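Local atomic coordinates of spore germination protein B3 (Bacillus subtilis subsp. subtilis, PDB entry 3N54), a protein that takes part in the germination response of spores to the mixture of L-asparagine, glucose, fructose and potassium ions, as a membrane lipoprotein of the GerABKC family. Residues Ser164-Ala169 / Thr301-Leu306; Thr218-His223 / Glu277-Lys282. One frame throughout, in Å; residues are numbered along the deposited sequence.

Interaction 1: Ser164-Ala169 / Thr301-Leu306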
loop_
_atom_site.group_PDB
_atom_site.type_symbol
_atom_site.label_atom_id
_atom_site.label_comp_id
_atom_site.label_asym_id
_atom_site.label_seq_id
_atom_site.Cartn_x
_atom_site.Cartn_y
_atom_site.Cartn_z
ATOM N N SER A 164 -4.878 6.661 7.627
ATOM C CA SER A 164 -4.336 6.618 6.284
ATOM C C SER A 164 -3.108 5.725 6.379
ATOM O O SER A 164 -2.475 5.642 7.431
ATOM C CB SER A 164 -3.954 8.005 5.777
ATOM O OG SER A 164 -5.097 8.808 5.533
ATOM N N TYR A 165 -2.766 5.047 5.293
ATOM C CA TYR A 165 -1.629 4.130 5.309
ATOM C C TYR A 165 -1.117 3.826 3.910
ATOM O O TYR A 165 -1.753 4.168 2.908
ATOM C CB TYR A 165 -2.008 2.819 6.016
ATOM C CG TYR A 165 -3.181 2.102 5.398
ATOM C CD1 TYR A 165 -4.483 2.436 5.748
ATOM C CD2 TYR A 165 -2.992 1.087 4.465
ATOM C CE1 TYR A 165 -5.568 1.780 5.185
ATOM C CE2 TYR A 165 -4.072 0.427 3.891
ATOM C CZ TYR A 165 -5.355 0.776 4.257
ATOM O OH TYR A 165 -6.433 0.127 3.696
ATOM N N LEU A 166 0.046 3.186 3.861
ATOM C CA LEU A 166 0.657 2.807 2.606
ATOM C C LEU A 166 0.466 1.313 2.353
ATOM O O LEU A 166 0.362 0.517 3.277
ATOM C CB LEU A 166 2.145 3.154 2.607
ATOM C CG LEU A 166 2.537 4.628 2.775
ATOM C CD1 LEU A 166 4.058 4.775 2.855
ATOM C CD2 LEU A 166 1.969 5.501 1.657
ATOM N N ILE A 167 0.430 0.960 1.078
ATOM C CA ILE A 167 0.333 -0.409 0.626
ATOM C C ILE A 167 1.365 -0.596 -0.490
ATOM O O ILE A 167 1.428 0.218 -1.403
ATOM C CB ILE A 167 -1.083 -0.694 0.117
ATOM C CG1 ILE A 167 -1.191 -2.105 -0.461
ATOM C CG2 ILE A 167 -1.475 0.326 -0.928
ATOM C CD1 ILE A 167 -2.624 -2.491 -0.834
ATOM N N GLN A 168 2.176 -1.650 -0.407
ATOM C CA GLN A 168 3.179 -1.943 -1.433
ATOM C C GLN A 168 2.544 -1.993 -2.815
ATOM O O GLN A 168 1.528 -2.644 -2.995
ATOM C CB GLN A 168 3.859 -3.289 -1.176
ATOM C CG GLN A 168 4.886 -3.686 -2.243
ATOM C CD GLN A 168 6.087 -2.767 -2.263
ATOM O OE1 GLN A 168 6.782 -2.632 -1.259
ATOM N NE2 GLN A 168 6.355 -2.144 -3.414
ATOM N N ALA A 169 3.155 -1.320 -3.784
ATOM C CA ALA A 169 2.653 -1.329 -5.153
ATOM C C ALA A 169 3.499 -2.241 -6.034
ATOM O O ALA A 169 4.691 -2.417 -5.785
ATOM C CB ALA A 169 2.629 0.079 -5.718
ATOM N N THR A 301 -2.549 13.992 3.313
ATOM C CA THR A 301 -2.760 12.997 4.355
ATOM C C THR A 301 -1.440 12.438 4.882
ATOM O O THR A 301 -0.414 12.477 4.200
ATOM C CB THR A 301 -3.685 11.857 3.882
ATOM O OG1 THR A 301 -4.272 11.224 5.026
ATOM C CG2 THR A 301 -2.928 10.827 3.035
ATOM N N ASP A 302 -1.497 11.950 6.117
ATOM C CA ASP A 302 -0.369 11.362 6.822
ATOM C C ASP A 302 -0.572 9.847 6.828
ATOM O O ASP A 302 -1.353 9.336 7.634
ATOM C CB ASP A 302 -0.301 11.935 8.249
ATOM C CG ASP A 302 0.467 11.041 9.235
ATOM O OD1 ASP A 302 1.318 10.230 8.809
ATOM O OD2 ASP A 302 0.210 11.165 10.459
ATOM N N PRO A 303 0.112 9.125 5.915
ATOM C CA PRO A 303 -0.027 7.679 5.831
ATOM C C PRO A 303 1.085 6.922 6.560
ATOM O O PRO A 303 1.287 5.734 6.302
ATOM C CB PRO A 303 0.084 7.428 4.327
ATOM C CG PRO A 303 1.065 8.491 3.854
ATOM C CD PRO A 303 1.019 9.624 4.860
ATOM N N VAL A 304 1.797 7.596 7.458
ATOM C CA VAL A 304 2.933 6.982 8.148
ATOM C C VAL A 304 2.839 7.109 9.670
ATOM O O VAL A 304 3.844 7.021 10.377
ATOM C CB VAL A 304 4.272 7.564 7.630
ATOM C CG1 VAL A 304 4.531 7.073 6.217
ATOM C CG2 VAL A 304 4.262 9.079 7.691
ATOM N N PHE A 305 1.617 7.300 10.160
ATOM C CA PHE A 305 1.319 7.291 11.590
ATOM C C PHE A 305 2.096 8.334 12.412
ATOM O O PHE A 305 2.411 8.097 13.583
ATOM C CB PHE A 305 1.534 5.869 12.130
ATOM C CG PHE A 305 0.812 4.815 11.330
ATOM C CD1 PHE A 305 1.440 4.167 10.276
ATOM C CD2 PHE A 305 -0.511 4.505 11.604
ATOM C CE1 PHE A 305 0.770 3.221 9.523
ATOM C CE2 PHE A 305 -1.187 3.559 10.857
ATOM C CZ PHE A 305 -0.547 2.917 9.816
ATOM N N LEU A 306 2.393 9.485 11.809
ATOM C CA LEU A 306 3.013 10.592 12.551
ATOM C C LEU A 306 2.089 11.018 13.688
ATOM O O LEU A 306 2.551 11.432 14.748
ATOM C CB LEU A 306 3.327 11.806 11.661
ATOM C CG LEU A 306 4.654 11.908 10.897
ATOM C CD1 LEU A 306 5.859 11.665 11.806
ATOM C CD2 LEU A 306 4.688 10.959 9.741
HETATM O O HOH W 1 -1.040 7.215 9.230
HETATM O O HOH W 2 2.058 3.139 6.282
#
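Ser164 and Thr301 meet hydroxyl to hydroxyl where the start of strand 165-172, in a five-stranded mixed sheet, meets the loop joining helix 271-299 to helix 306-313; that loop is shaped by an Asx turn at Asp302. Ser164 OG donates to Thr301 OG1 at 2.6 Å. OG1 lies opposite the Thr301 backbone N about the CA-CB bond (chi1 -158°) and faces the serine, with the methyl CG2 beside it. Both hydroxyls have a second partner, Ser164 the backbone N of Arg187 and Thr301 the carboxylate of Asp326, which makes a short chain of hydrogen bonds among buried residues. With a valine at Thr301, Ser164 OG would probably lose its acceptor and Asp326 one of its hydrogen-bonding partners.

Next to these hydroxyls the contact turns apolar. Leu166 slants across the proline ring, its CD2 3.8 Å from Pro303 CB, while the other branch, CD1, reaches Val304 CG1 at 4.1 Å. The CB bond of Tyr165 leads away from the loop, yet CB itself touches Phe305, lying obliquely to its ring, 4.1 Å from CZ; the two rings each meet Tyr158 of helix 152-160.

The backbones approach through a CA-H...O contact from Tyr165 CA to Pro303 O (3.5 Å), and water 2 links that same carbonyl to Leu166 N. Within the loop, Asp302 OD1 accepts from Val304 N at 3.0 Å, which closes the Asx turn, while OD2 is held by Trp325 NE1 and Ser307 N. Water 1 gives its protons to Ser164 O and Asp302 O and accepts from Phe305 N, and its oxygen sits 3.6 Å above the plane of the Phe305 ring, toward the rim.

Interaction 2: Thr218-His223 / Glu277-Lys282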
loop_
_atom_site.group_PDB
_atom_site.type_symbol
_atom_site.label_atom_id
_atom_site.label_comp_id
_atom_site.label_asym_id
_atom_site.label_seq_id
_atom_site.Cartn_x
_atom_site.Cartn_y
_atom_site.Cartn_z
ATOM N N THR A 218 24.681 8.331 -5.216
ATOM C CA THR A 218 24.766 9.740 -5.574
ATOM C C THR A 218 26.164 10.033 -6.121
ATOM O O THR A 218 26.844 9.120 -6.596
ATOM C CB THR A 218 24.388 10.655 -4.378
ATOM O OG1 THR A 218 24.279 12.012 -4.828
ATOM C CG2 THR A 218 25.414 10.560 -3.260
ATOM N N THR A 219 26.579 11.296 -6.091
ATOM C CA THR A 219 27.883 11.671 -6.610
ATOM C C THR A 219 28.581 12.699 -5.731
ATOM O O THR A 219 27.942 13.446 -4.993
ATOM C CB THR A 219 27.771 12.258 -8.028
ATOM O OG1 THR A 219 26.827 13.335 -8.018
ATOM C CG2 THR A 219 27.318 11.201 -9.022
ATOM N N ASP A 220 29.907 12.701 -5.815
ATOM C CA ASP A 220 30.742 13.693 -5.171
ATOM C C ASP A 220 31.639 14.262 -6.259
ATOM O O ASP A 220 32.546 13.579 -6.732
ATOM C CB ASP A 220 31.580 13.077 -4.053
ATOM C CG ASP A 220 32.576 14.064 -3.464
ATOM O OD1 ASP A 220 33.655 13.627 -3.014
ATOM O OD2 ASP A 220 32.291 15.282 -3.469
ATOM N N LYS A 221 31.366 15.500 -6.666
ATOM C CA LYS A 221 32.094 16.153 -7.757
ATOM C C LYS A 221 32.079 15.296 -9.033
ATOM O O LYS A 221 33.093 15.158 -9.724
ATOM C CB LYS A 221 33.529 16.497 -7.323
ATOM C CG LYS A 221 33.601 17.573 -6.238
ATOM C CD LYS A 221 34.996 17.670 -5.630
ATOM C CE LYS A 221 35.166 18.910 -4.753
ATOM N NZ LYS A 221 35.530 20.131 -5.533
ATOM N N GLY A 222 30.917 14.717 -9.327
ATOM C CA GLY A 222 30.721 13.896 -10.522
ATOM C C GLY A 222 31.038 12.414 -10.381
ATOM O O GLY A 222 30.661 11.621 -11.242
ATOM N N HIS A 223 31.723 12.032 -9.305
ATOM C CA HIS A 223 32.130 10.639 -9.106
ATOM C C HIS A 223 31.082 9.853 -8.339
ATOM O O HIS A 223 30.693 10.263 -7.254
ATOM C CB HIS A 223 33.452 10.571 -8.347
ATOM C CG HIS A 223 34.568 11.301 -9.022
ATOM N ND1 HIS A 223 35.028 10.959 -10.275
ATOM C CD2 HIS A 223 35.323 12.349 -8.617
ATOM C CE1 HIS A 223 36.015 11.769 -10.615
ATOM N NE2 HIS A 223 36.215 12.620 -9.626
ATOM N N GLU A 277 29.754 11.681 4.230
ATOM C CA GLU A 277 28.604 11.544 5.115
ATOM C C GLU A 277 27.660 12.726 4.961
ATOM O O GLU A 277 26.442 12.549 4.887
ATOM C CB GLU A 277 29.059 11.428 6.570
ATOM C CG GLU A 277 29.674 10.083 6.886
ATOM C CD GLU A 277 30.431 10.038 8.202
ATOM O OE1 GLU A 277 30.530 11.072 8.897
ATOM O OE2 GLU A 277 30.936 8.948 8.534
ATOM N N ASN A 278 28.232 13.925 4.903
ATOM C CA ASN A 278 27.453 15.146 4.743
ATOM C C ASN A 278 26.675 15.146 3.427
ATOM O O ASN A 278 25.527 15.585 3.386
ATOM C CB ASN A 278 28.358 16.382 4.816
ATOM C CG ASN A 278 27.580 17.658 5.084
ATOM O OD1 ASN A 278 26.870 17.764 6.086
ATOM N ND2 ASN A 278 27.714 18.635 4.199
ATOM N N ILE A 279 27.304 14.646 2.362
ATOM C CA ILE A 279 26.665 14.572 1.048
ATOM C C ILE A 279 25.451 13.642 1.088
ATOM O O ILE A 279 24.381 13.998 0.598
ATOM C CB ILE A 279 27.645 14.096 -0.046
ATOM C CG1 ILE A 279 28.755 15.126 -0.253
ATOM C CG2 ILE A 279 26.916 13.875 -1.361
ATOM C CD1 ILE A 279 29.780 14.721 -1.289
ATOM N N PHE A 280 25.621 12.459 1.676
ATOM C CA PHE A 280 24.524 11.500 1.799
ATOM C C PHE A 280 23.411 12.046 2.692
ATOM O O PHE A 280 22.232 11.902 2.380
ATOM C CB PHE A 280 25.011 10.170 2.383
ATOM C CG PHE A 280 25.982 9.424 1.507
ATOM C CD1 PHE A 280 25.635 9.055 0.216
ATOM C CD2 PHE A 280 27.225 9.042 1.996
ATOM C CE1 PHE A 280 26.522 8.353 -0.586
ATOM C CE2 PHE A 280 28.116 8.335 1.202
ATOM C CZ PHE A 280 27.764 7.991 -0.093
ATOM N N GLU A 281 23.799 12.662 3.806
ATOM C CA GLU A 281 22.849 13.248 4.757
ATOM C C GLU A 281 21.983 14.313 4.107
ATOM O O GLU A 281 20.758 14.288 4.241
ATOM C CB GLU A 281 23.591 13.867 5.945
ATOM C CG GLU A 281 24.149 12.859 6.940
ATOM C CD GLU A 281 25.272 13.434 7.799
ATOM O OE1 GLU A 281 25.433 14.673 7.849
ATOM O OE2 GLU A 281 25.999 12.638 8.425
ATOM N N LYS A 282 22.625 15.245 3.409
ATOM C CA LYS A 282 21.914 16.334 2.738
ATOM C C LYS A 282 20.957 15.818 1.668
ATOM O O LYS A 282 19.872 16.368 1.492
ATOM C CB LYS A 282 22.896 17.338 2.123
ATOM C CG LYS A 282 23.547 18.284 3.129
ATOM C CD LYS A 282 24.461 19.293 2.429
ATOM C CE LYS A 282 24.816 20.456 3.339
ATOM N NZ LYS A 282 25.608 21.504 2.637
#
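Ile279 and Phe280, neighbours on helix 271-299, face the end of strand 215-220, and the packing is closest around Thr218 and Asp220. The methyl CG2 of Thr218 lies 3.6 Å from Phe280 CE1, approaching the ring obliquely. Ile279 divides its work between two branches: CG2 lies against Thr218 CG2 and the carbonyl oxygen of Thr219, while CD1 runs out to the carboxylate of Asp220, 3.4 Å from OD2. There the two side chains cross at about a right angle. The other oxygen, OD1, forms a salt bridge with Arg275 one turn back on the helix, so aliphatic carbon and charge share the same aspartate.

The other side is loose. The CB bond of Thr219 points away from the helix, and from Asp220 to His223 a type I' beta turn leads the chain back into strand 223-240; its Lys221 and Gly222 lie at the surface of the molecule and take no part in the contact.

Strand 218-220 and helix 277-282 run at 142° to each other, with axes 9.3 Å apart at their closest. Thr218 belongs to the outermost strand of a four-stranded sheet and pairs with Ile225 of strand 223-240; Phe280 reaches inward over that sheet, to Phe227 and to Phe340 of strand 333-342.

How the interactions relate
Helix 271-299 ties the two contacts together: interaction 2 uses its early turns, and interaction 1 involves the loop that follows its C-terminal end. Even so they are well separated, with centres about 29 Å apart and nearest atoms about 17 Å apart. Along the chain, both segments of interaction 2 fall between those of interaction 1. Interaction 1 is buried, its centre about 7 Å from the centre of the chain, and joins a strand of the N-terminal family region to a loop of the C-terminal one. Interaction 2 lies near the surface, its centre about 31 Å from that of the chain, and packs helix on sheet wholly within the C-terminal region.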